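Local coordinates for heterokaryon incompatibility protein s (Podospora anserina, PDB 2WVQ) that forms the prion responsible for the [het-s] trait and interacts with het-S from incompatible cells to trigger the lethal reaction of vegetative incompatibility, at residues A[93-98]-A[165-170]; A[44-49]-A[128-133]. The protein carries 2 engineered substitutions. All blocks are in the same frame, centred on the assembly; numbering follows the deposited sequence.

Both contacts belong to the mainly helical globular domain of HET-s, and four different helices carry them. They lie on opposite sides of the chain's centre, their own centres about 18 Å apart, and both are largely buried. Interaction 1 joins helices 79-108 and 157-176, which run antiparallel with their axes well separated, so leucine, valine and phenylalanine side chains bridge the interval; its one amide reaches the second subunit. Interaction 2 joins helices 42-62 and 124-140, closer together and nearly parallel, and couples a leucine contact to a polar glutamine-histidine pair tied to Asp50. Within interaction 2 no residue meets the second subunit, whereas interaction 1 borders the dimer interface.

Interaction 1. Residues A[93-98]-A[165-170]; sequences LLFESA and DQVARF
Gln166 meets Leu94 where two antiparallel helices of the HeLo-family bundle pack side by side, the segments 93-98 and 165-170 running at 173° to each other with their axes 11.6 Å apart. That spacing is too wide for backbone contact, and Leu94 spans it. With CG anti to the backbone N (chi1 -170°), its isobutyl group extends across the interval, and CD2 comes to 3.5 Å from Gln166 CB. The other methyl, CD1, rests beside the amide end of the glutamine, 3.9 Å from OE1. This contact is purely van der Waals; the polar partner of OE1 is Lys162 NZ of the second subunit, so one side chain serves both the intrachain packing and the dimer interface.

One residue on, Val167 packs its CG2 methyl 3.9 Å from Leu94 CD2 and 4.3 Å from Phe95 CE1, the end of a ring that reaches over from beside the leucine. The Phe95 ring also forms an edge-to-face pair with Phe29. A turn beyond Gln166, Phe170 brings its ring to the same leucine methyl, the ring also touching Ile87, Glu90 and Ile91 on the same helix as Leu94. Here the leucine methyl meets the rim of the ring rather than its face: Leu94 CD2 lies practically in the ring plane, 3.9 Å from Phe170 CE1.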
ATOM      1  N   LEU A  93      -8.296   0.742   2.501  1.00 30.06           N
ATOM      2  CA  LEU A  93      -6.985   0.687   3.211  1.00 30.36           C
ATOM      3  C   LEU A  93      -5.890   1.504   2.486  1.00 30.37           C
ATOM      4  O   LEU A  93      -5.049   2.143   3.124  1.00 30.32           O
ATOM      5  CB  LEU A  93      -6.539  -0.774   3.355  1.00 29.61           C
ATOM      6  CG  LEU A  93      -6.739  -1.623   4.612  1.00 30.91           C
ATOM      7  CD1 LEU A  93      -7.843  -1.143   5.526  1.00 30.59           C
ATOM      8  CD2 LEU A  93      -6.911  -3.085   4.265  1.00 30.31           C
ATOM      9  N   LEU A  94      -5.884   1.412   1.169  1.00 29.29           N
ATOM     10  CA  LEU A  94      -5.028   2.180   0.277  1.00 30.98           C
ATOM     11  C   LEU A  94      -5.095   3.702   0.517  1.00 29.43           C
ATOM     12  O   LEU A  94      -4.071   4.389   0.575  1.00 28.88           O
ATOM     13  CB  LEU A  94      -5.428   1.853  -1.187  1.00 30.90           C
ATOM     14  CG  LEU A  94      -4.548   2.328  -2.338  1.00 34.15           C
ATOM     15  CD1 LEU A  94      -3.096   1.879  -2.031  1.00 36.84           C
ATOM     16  CD2 LEU A  94      -5.034   1.696  -3.651  1.00 33.74           C
ATOM     17  N   PHE A  95      -6.316   4.213   0.634  1.00 27.79           N
ATOM     18  CA  PHE A  95      -6.587   5.619   0.877  1.00 26.96           C
ATOM     19  C   PHE A  95      -6.318   5.984   2.358  1.00 27.32           C
ATOM     20  O   PHE A  95      -5.765   7.052   2.646  1.00 26.29           O
ATOM     21  CB  PHE A  95      -8.050   5.959   0.459  1.00 27.49           C
ATOM     22  CG  PHE A  95      -8.229   6.193  -1.034  1.00 28.56           C
ATOM     23  CD1 PHE A  95      -8.823   5.214  -1.854  1.00 30.32           C
ATOM     24  CD2 PHE A  95      -7.801   7.394  -1.614  1.00 27.99           C
ATOM     25  CE1 PHE A  95      -8.962   5.419  -3.260  1.00 30.52           C
ATOM     26  CE2 PHE A  95      -7.975   7.653  -3.034  1.00 33.48           C
ATOM     27  CZ  PHE A  95      -8.548   6.663  -3.848  1.00 31.84           C
ATOM     28  N   GLU A  96      -6.657   5.083   3.287  1.00 26.02           N
ATOM     29  CA  GLU A  96      -6.334   5.298   4.693  1.00 27.69           C
ATOM     30  C   GLU A  96      -4.796   5.506   4.898  1.00 27.56           C
ATOM     31  O   GLU A  96      -4.399   6.497   5.487  1.00 27.92           O
ATOM     32  CB  GLU A  96      -6.864   4.149   5.556  1.00 27.99           C
ATOM     33  CG  GLU A  96      -7.092   4.549   6.992  1.00 32.71           C
ATOM     34  CD  GLU A  96      -7.384   3.366   7.900  1.00 36.80           C
ATOM     35  OE1 GLU A  96      -7.285   3.562   9.127  1.00 38.16           O
ATOM     36  OE2 GLU A  96      -7.715   2.265   7.398  1.00 35.25           O
ATOM     37  N   SER A  97      -3.973   4.603   4.367  1.00 27.06           N
ATOM     38  CA  SER A  97      -2.511   4.732   4.318  1.00 28.31           C
ATOM     39  C   SER A  97      -1.971   6.043   3.743  1.00 29.04           C
ATOM     40  O   SER A  97      -1.034   6.640   4.318  1.00 29.57           O
ATOM     41  CB  SER A  97      -1.914   3.541   3.534  1.00 29.14           C
ATOM     42  OG  SER A  97      -2.279   2.322   4.154  1.00 29.06           O
ATOM     43  N   ALA A  98      -2.488   6.458   2.586  1.00 29.18           N
ATOM     44  CA  ALA A  98      -2.063   7.693   1.922  1.00 29.50           C
ATOM     45  C   ALA A  98      -2.285   8.926   2.814  1.00 29.67           C
ATOM     46  O   ALA A  98      -1.399   9.809   2.885  1.00 29.11           O
ATOM     47  CB  ALA A  98      -2.787   7.856   0.571  1.00 29.95           C
ATOM     48  N   ASP A 165      -1.831   3.443  -9.786  1.00 35.21           N
ATOM     49  CA  ASP A 165      -1.383   2.112 -10.166  1.00 35.68           C
ATOM     50  C   ASP A 165      -2.083   0.981  -9.421  1.00 35.04           C
ATOM     51  O   ASP A 165      -2.500  -0.004 -10.032  1.00 34.57           O
ATOM     52  CB  ASP A 165       0.151   1.957  -9.991  1.00 36.63           C
ATOM     53  CG  ASP A 165       0.966   2.864 -10.938  1.00 40.58           C
ATOM     54  OD1 ASP A 165       2.219   2.892 -10.810  1.00 42.54           O
ATOM     55  OD2 ASP A 165       0.365   3.555 -11.804  1.00 45.49           O
ATOM     56  N   GLN A 166      -2.195   1.099  -8.104  1.00 35.02           N
ATOM     57  CA  GLN A 166      -2.926   0.102  -7.324  1.00 35.22           C
ATOM     58  C   GLN A 166      -4.440   0.100  -7.608  1.00 35.49           C
ATOM     59  O   GLN A 166      -5.047  -0.971  -7.637  1.00 36.17           O
ATOM     60  CB  GLN A 166      -2.648   0.269  -5.837  1.00 35.34           C
ATOM     61  CG  GLN A 166      -1.202  -0.056  -5.459  1.00 36.88           C
ATOM     62  CD  GLN A 166      -1.097  -0.795  -4.143  1.00 42.60           C
ATOM     63  OE1 GLN A 166      -0.283  -0.433  -3.283  1.00 45.01           O
ATOM     64  NE2 GLN A 166      -1.895  -1.866  -3.984  1.00 44.16           N
ATOM     65  N   VAL A 167      -5.047   1.270  -7.818  1.00 35.24           N
ATOM     66  CA  VAL A 167      -6.498   1.306  -8.179  1.00 35.59           C
ATOM     67  C   VAL A 167      -6.748   0.615  -9.521  1.00 35.06           C
ATOM     68  O   VAL A 167      -7.708  -0.144  -9.628  1.00 36.83           O
ATOM     69  CB  VAL A 167      -7.194   2.716  -8.034  1.00 34.67           C
ATOM     70  CG1 VAL A 167      -8.647   2.730  -8.605  1.00 35.40           C
ATOM     71  CG2 VAL A 167      -7.257   3.162  -6.531  1.00 34.10           C
ATOM     72  N   ALA A 168      -5.870   0.826 -10.504  1.00 34.04           N
ATOM     73  CA  ALA A 168      -5.962   0.196 -11.830  1.00 34.73           C
ATOM     74  C   ALA A 168      -5.888  -1.317 -11.712  1.00 35.02           C
ATOM     75  O   ALA A 168      -6.712  -2.028 -12.298  1.00 34.28           O
ATOM     76  CB  ALA A 168      -4.857   0.721 -12.795  1.00 34.31           C
ATOM     77  N   ARG A 169      -4.923  -1.803 -10.925  1.00 35.28           N
ATOM     78  CA  ARG A 169      -4.792  -3.229 -10.648  1.00 35.63           C
ATOM     79  C   ARG A 169      -5.991  -3.809  -9.891  1.00 34.79           C
ATOM     80  O   ARG A 169      -6.440  -4.910 -10.188  1.00 34.94           O
ATOM     81  CB  ARG A 169      -3.461  -3.575  -9.936  1.00 36.84           C
ATOM     82  CG  ARG A 169      -2.176  -3.198 -10.713  1.00 40.14           C
ATOM     83  CD  ARG A 169      -2.356  -3.234 -12.234  1.00 45.36           C
ATOM     84  NE  ARG A 169      -1.772  -2.033 -12.837  1.00 50.43           N
ATOM     85  CZ  ARG A 169      -2.188  -1.440 -13.956  1.00 51.08           C
ATOM     86  NH1 ARG A 169      -3.232  -1.911 -14.635  1.00 48.97           N
ATOM     87  NH2 ARG A 169      -1.553  -0.348 -14.390  1.00 51.78           N
ATOM     88  N   PHE A 170      -6.535  -3.061  -8.941  1.00 34.88           N
ATOM     89  CA  PHE A 170      -7.701  -3.527  -8.220  1.00 34.78           C
ATOM     90  C   PHE A 170      -8.947  -3.620  -9.126  1.00 35.48           C
ATOM     91  O   PHE A 170      -9.733  -4.540  -8.957  1.00 35.75           O
ATOM     92  CB  PHE A 170      -7.987  -2.677  -6.982  1.00 33.80           C
ATOM     93  CG  PHE A 170      -7.069  -2.950  -5.799  1.00 33.48           C
ATOM     94  CD1 PHE A 170      -6.490  -1.884  -5.088  1.00 33.63           C
ATOM     95  CD2 PHE A 170      -6.801  -4.245  -5.364  1.00 32.72           C
ATOM     96  CE1 PHE A 170      -5.679  -2.117  -3.973  1.00 28.19           C
ATOM     97  CE2 PHE A 170      -5.981  -4.477  -4.260  1.00 31.89           C
ATOM     98  CZ  PHE A 170      -5.416  -3.409  -3.567  1.00 29.79           C
TER

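Interaction 2. Residues A[44-49]-A[128-133]; sequences RCQLRL and ALHRRL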
ATOM      1  N   ARG A  44      -1.915  16.942 -15.542  1.00 30.56           N
ATOM      2  CA  ARG A  44      -1.890  15.534 -15.959  1.00 31.85           C
ATOM      3  C   ARG A  44      -2.144  14.564 -14.802  1.00 31.09           C
ATOM      4  O   ARG A  44      -2.913  13.627 -14.952  1.00 29.86           O
ATOM      5  CB  ARG A  44      -0.590  15.191 -16.693  1.00 32.17           C
ATOM      6  CG  ARG A  44      -0.468  13.755 -17.213  1.00 33.50           C
ATOM      7  CD  ARG A  44       1.038  13.413 -17.438  1.00 35.35           C
ATOM      8  NE  ARG A  44       1.466  12.184 -16.748  1.00 43.00           N
ATOM      9  CZ  ARG A  44       1.132  10.933 -17.111  1.00 48.12           C
ATOM     10  NH1 ARG A  44       0.344  10.694 -18.179  1.00 47.88           N
ATOM     11  NH2 ARG A  44       1.584   9.901 -16.387  1.00 48.22           N
ATOM     12  N   CYS A  45      -1.490  14.779 -13.652  1.00 31.40           N
ATOM     13  CA  CYS A  45      -1.667  13.900 -12.488  1.00 30.46           C
ATOM     14  C   CYS A  45      -3.117  13.913 -11.944  1.00 29.84           C
ATOM     15  O   CYS A  45      -3.636  12.881 -11.503  1.00 29.11           O
ATOM     16  CB  CYS A  45      -0.657  14.272 -11.391  1.00 31.61           C
ATOM     17  SG  CYS A  45       1.021  13.736 -11.834  1.00 34.79           S
ATOM     18  N   GLN A  46      -3.743  15.088 -11.951  1.00 28.92           N
ATOM     19  CA  GLN A  46      -5.146  15.217 -11.565  1.00 28.82           C
ATOM     20  C   GLN A  46      -6.051  14.440 -12.538  1.00 27.76           C
ATOM     21  O   GLN A  46      -6.885  13.665 -12.077  1.00 26.51           O
ATOM     22  CB  GLN A  46      -5.574  16.684 -11.471  1.00 28.75           C
ATOM     23  CG  GLN A  46      -7.056  16.897 -11.101  1.00 31.10           C
ATOM     24  CD  GLN A  46      -7.402  16.345  -9.734  1.00 35.20           C
ATOM     25  OE1 GLN A  46      -6.908  16.836  -8.726  1.00 38.24           O
ATOM     26  NE2 GLN A  46      -8.245  15.303  -9.693  1.00 32.28           N
ATOM     27  N   LEU A  47      -5.840  14.594 -13.844  1.00 27.64           N
ATOM     28  CA  LEU A  47      -6.592  13.802 -14.842  1.00 28.74           C
ATOM     29  C   LEU A  47      -6.397  12.273 -14.689  1.00 29.69           C
ATOM     30  O   LEU A  47      -7.345  11.522 -14.915  1.00 29.27           O
ATOM     31  CB  LEU A  47      -6.318  14.279 -16.284  1.00 28.48           C
ATOM     32  CG  LEU A  47      -6.808  15.702 -16.648  1.00 29.14           C
ATOM     33  CD1 LEU A  47      -6.275  16.180 -17.968  1.00 30.39           C
ATOM     34  CD2 LEU A  47      -8.329  15.839 -16.612  1.00 29.12           C
ATOM     35  N   ARG A  48      -5.178  11.820 -14.341  1.00 30.05           N
ATOM     36  CA  ARG A  48      -4.889  10.398 -14.076  1.00 31.20           C
ATOM     37  C   ARG A  48      -5.733   9.866 -12.898  1.00 31.61           C
ATOM     38  O   ARG A  48      -6.289   8.756 -12.973  1.00 31.61           O
ATOM     39  CB  ARG A  48      -3.406  10.149 -13.752  1.00 31.90           C
ATOM     40  CG  ARG A  48      -2.388  10.605 -14.734  1.00 34.86           C
ATOM     41  CD  ARG A  48      -2.025   9.527 -15.747  1.00 39.60           C
ATOM     42  NE  ARG A  48      -1.382   8.350 -15.153  1.00 41.15           N
ATOM     43  CZ  ARG A  48      -1.073   7.245 -15.842  1.00 41.57           C
ATOM     44  NH1 ARG A  48      -1.357   7.170 -17.145  1.00 39.20           N
ATOM     45  NH2 ARG A  48      -0.484   6.215 -15.235  1.00 39.38           N
ATOM     46  N   LEU A  49      -5.828  10.658 -11.828  1.00 30.58           N
ATOM     47  CA  LEU A  49      -6.742  10.393 -10.705  1.00 31.02           C
ATOM     48  C   LEU A  49      -8.253  10.355 -11.093  1.00 29.83           C
ATOM     49  O   LEU A  49      -8.995   9.457 -10.653  1.00 28.22           O
ATOM     50  CB  LEU A  49      -6.521  11.425  -9.596  1.00 30.91           C
ATOM     51  CG  LEU A  49      -6.073  11.155  -8.148  1.00 35.11           C
ATOM     52  CD1 LEU A  49      -5.293   9.836  -7.840  1.00 32.00           C
ATOM     53  CD2 LEU A  49      -5.341  12.377  -7.599  1.00 32.01           C
ATOM     54  N   ALA A 128     -11.817  21.532 -18.381  1.00 32.85           N
ATOM     55  CA  ALA A 128     -13.060  20.978 -18.958  1.00 32.75           C
ATOM     56  C   ALA A 128     -13.121  19.437 -18.875  1.00 32.80           C
ATOM     57  O   ALA A 128     -14.181  18.864 -18.583  1.00 32.25           O
ATOM     58  CB  ALA A 128     -13.261  21.448 -20.380  1.00 32.51           C
ATOM     59  N   LEU A 129     -11.983  18.781 -19.147  1.00 32.48           N
ATOM     60  CA  LEU A 129     -11.860  17.334 -19.012  1.00 32.58           C
ATOM     61  C   LEU A 129     -12.083  16.904 -17.552  1.00 33.41           C
ATOM     62  O   LEU A 129     -12.858  15.980 -17.290  1.00 33.00           O
ATOM     63  CB  LEU A 129     -10.523  16.831 -19.564  1.00 32.50           C
ATOM     64  CG  LEU A 129     -10.477  15.932 -20.813  1.00 33.07           C
ATOM     65  CD1 LEU A 129     -11.760  15.986 -21.646  1.00 34.18           C
ATOM     66  CD2 LEU A 129      -9.233  16.157 -21.699  1.00 32.45           C
ATOM     67  N   HIS A 130     -11.451  17.618 -16.622  1.00 32.91           N
ATOM     68  CA  HIS A 130     -11.586  17.372 -15.187  1.00 33.05           C
ATOM     69  C   HIS A 130     -13.064  17.432 -14.785  1.00 33.59           C
ATOM     70  O   HIS A 130     -13.597  16.477 -14.210  1.00 33.14           O
ATOM     71  CB  HIS A 130     -10.737  18.374 -14.394  1.00 31.62           C
ATOM     72  CG  HIS A 130     -10.931  18.302 -12.908  1.00 31.41           C
ATOM     73  ND1 HIS A 130     -10.526  17.222 -12.141  1.00 27.32           N
ATOM     74  CD2 HIS A 130     -11.495  19.184 -12.051  1.00 29.74           C
ATOM     75  CE1 HIS A 130     -10.853  17.442 -10.880  1.00 26.56           C
ATOM     76  NE2 HIS A 130     -11.445  18.625 -10.800  1.00 29.80           N
ATOM     77  N   ARG A 131     -13.727  18.526 -15.150  1.00 34.27           N
ATOM     78  CA  ARG A 131     -15.150  18.680 -14.862  1.00 35.33           C
ATOM     79  C   ARG A 131     -16.053  17.641 -15.536  1.00 34.78           C
ATOM     80  O   ARG A 131     -16.944  17.125 -14.884  1.00 34.32           O
ATOM     81  CB  ARG A 131     -15.599  20.116 -15.086  1.00 35.95           C
ATOM     82  CG  ARG A 131     -15.020  21.007 -14.027  1.00 38.23           C
ATOM     83  CD  ARG A 131     -14.900  22.435 -14.474  1.00 40.91           C
ATOM     84  NE  ARG A 131     -14.405  23.225 -13.347  1.00 44.05           N
ATOM     85  CZ  ARG A 131     -14.441  24.554 -13.254  1.00 43.84           C
ATOM     86  NH1 ARG A 131     -14.936  25.298 -14.237  1.00 43.33           N
ATOM     87  NH2 ARG A 131     -13.947  25.138 -12.166  1.00 44.35           N
ATOM     88  N   ARG A 132     -15.785  17.312 -16.803  1.00 34.47           N
ATOM     89  CA  ARG A 132     -16.492  16.237 -17.526  1.00 35.24           C
ATOM     90  C   ARG A 132     -16.324  14.854 -16.857  1.00 34.69           C
ATOM     91  O   ARG A 132     -17.296  14.127 -16.665  1.00 33.77           O
ATOM     92  CB  ARG A 132     -16.030  16.190 -18.996  1.00 35.27           C
ATOM     93  CG  ARG A 132     -16.434  14.922 -19.760  1.00 38.18           C
ATOM     94  CD  ARG A 132     -16.289  15.091 -21.271  1.00 37.39           C
ATOM     95  NE  ARG A 132     -17.480  15.710 -21.850  1.00 47.00           N
ATOM     96  CZ  ARG A 132     -17.586  16.993 -22.198  1.00 48.79           C
ATOM     97  NH1 ARG A 132     -16.559  17.824 -22.044  1.00 49.96           N
ATOM     98  NH2 ARG A 132     -18.729  17.445 -22.708  1.00 48.58           N
ATOM     99  N   LEU A 133     -15.087  14.493 -16.516  1.00 33.06           N
ATOM    100  CA  LEU A 133     -14.803  13.215 -15.858  1.00 33.86           C
ATOM    101  C   LEU A 133     -15.415  13.128 -14.475  1.00 33.03           C
ATOM    102  O   LEU A 133     -15.952  12.080 -14.078  1.00 33.99           O
ATOM    103  CB  LEU A 133     -13.291  12.961 -15.804  1.00 32.80           C
ATOM    104  CG  LEU A 133     -12.430  12.054 -16.686  1.00 34.81           C
ATOM    105  CD1 LEU A 133     -12.985  11.576 -18.006  1.00 34.07           C
ATOM    106  CD2 LEU A 133     -11.078  12.746 -16.897  1.00 32.30           C
TER
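Segments 44-49 and 128-133 run almost parallel, crossing at 15° with their axes 9.9 Å apart. Leu47 and His130 face each other most closely along the backbones, their CA atoms separated by 6.1 Å, and no hydrogen bond links the two segments directly.

Leu47 carries most of the apolar contact through a single methyl. Its chi1 of -66° sets CG beside the backbone N and anti to the carbonyl carbon; chi2 then extends CD1 anti to CA, and the other branch, CD2, is the one that turns across to the neighbouring helix. There CD2 sits 3.6 Å from His130 N and 3.8 Å from Leu129 CB, so it packs against the helix backbone as well as against side chains. The isobutyl group of Leu47 passes that of Leu129 at about a right angle. One turn further along, Leu133 CD2 comes to 4.1 Å from the same Leu47 methyl. Ile203 of helix 198-207 touches both Leu47 and Leu129, making this leucine cluster a three-helix junction within the helical bundle of the HET-s globular domain.

Beside the leucines the chemistry turns polar. Gln46 and His130 lie against each other without a mutual hydrogen bond, their amide and ring planes 66° apart. The aliphatic part of the glutamine shares in the contact, with Gln46 CG 3.6 Å from His130 ND1, and the amide nitrogen follows it, with Gln46 NE2 3.6 Å from His130 CE1. Asp50, one turn after Gln46 on the same helix, takes both polar groups: its OD2 bonds to Gln46 NE2, and its OD1 to His130 ND1 across the helix pair, which would probably favour a proton on ND1.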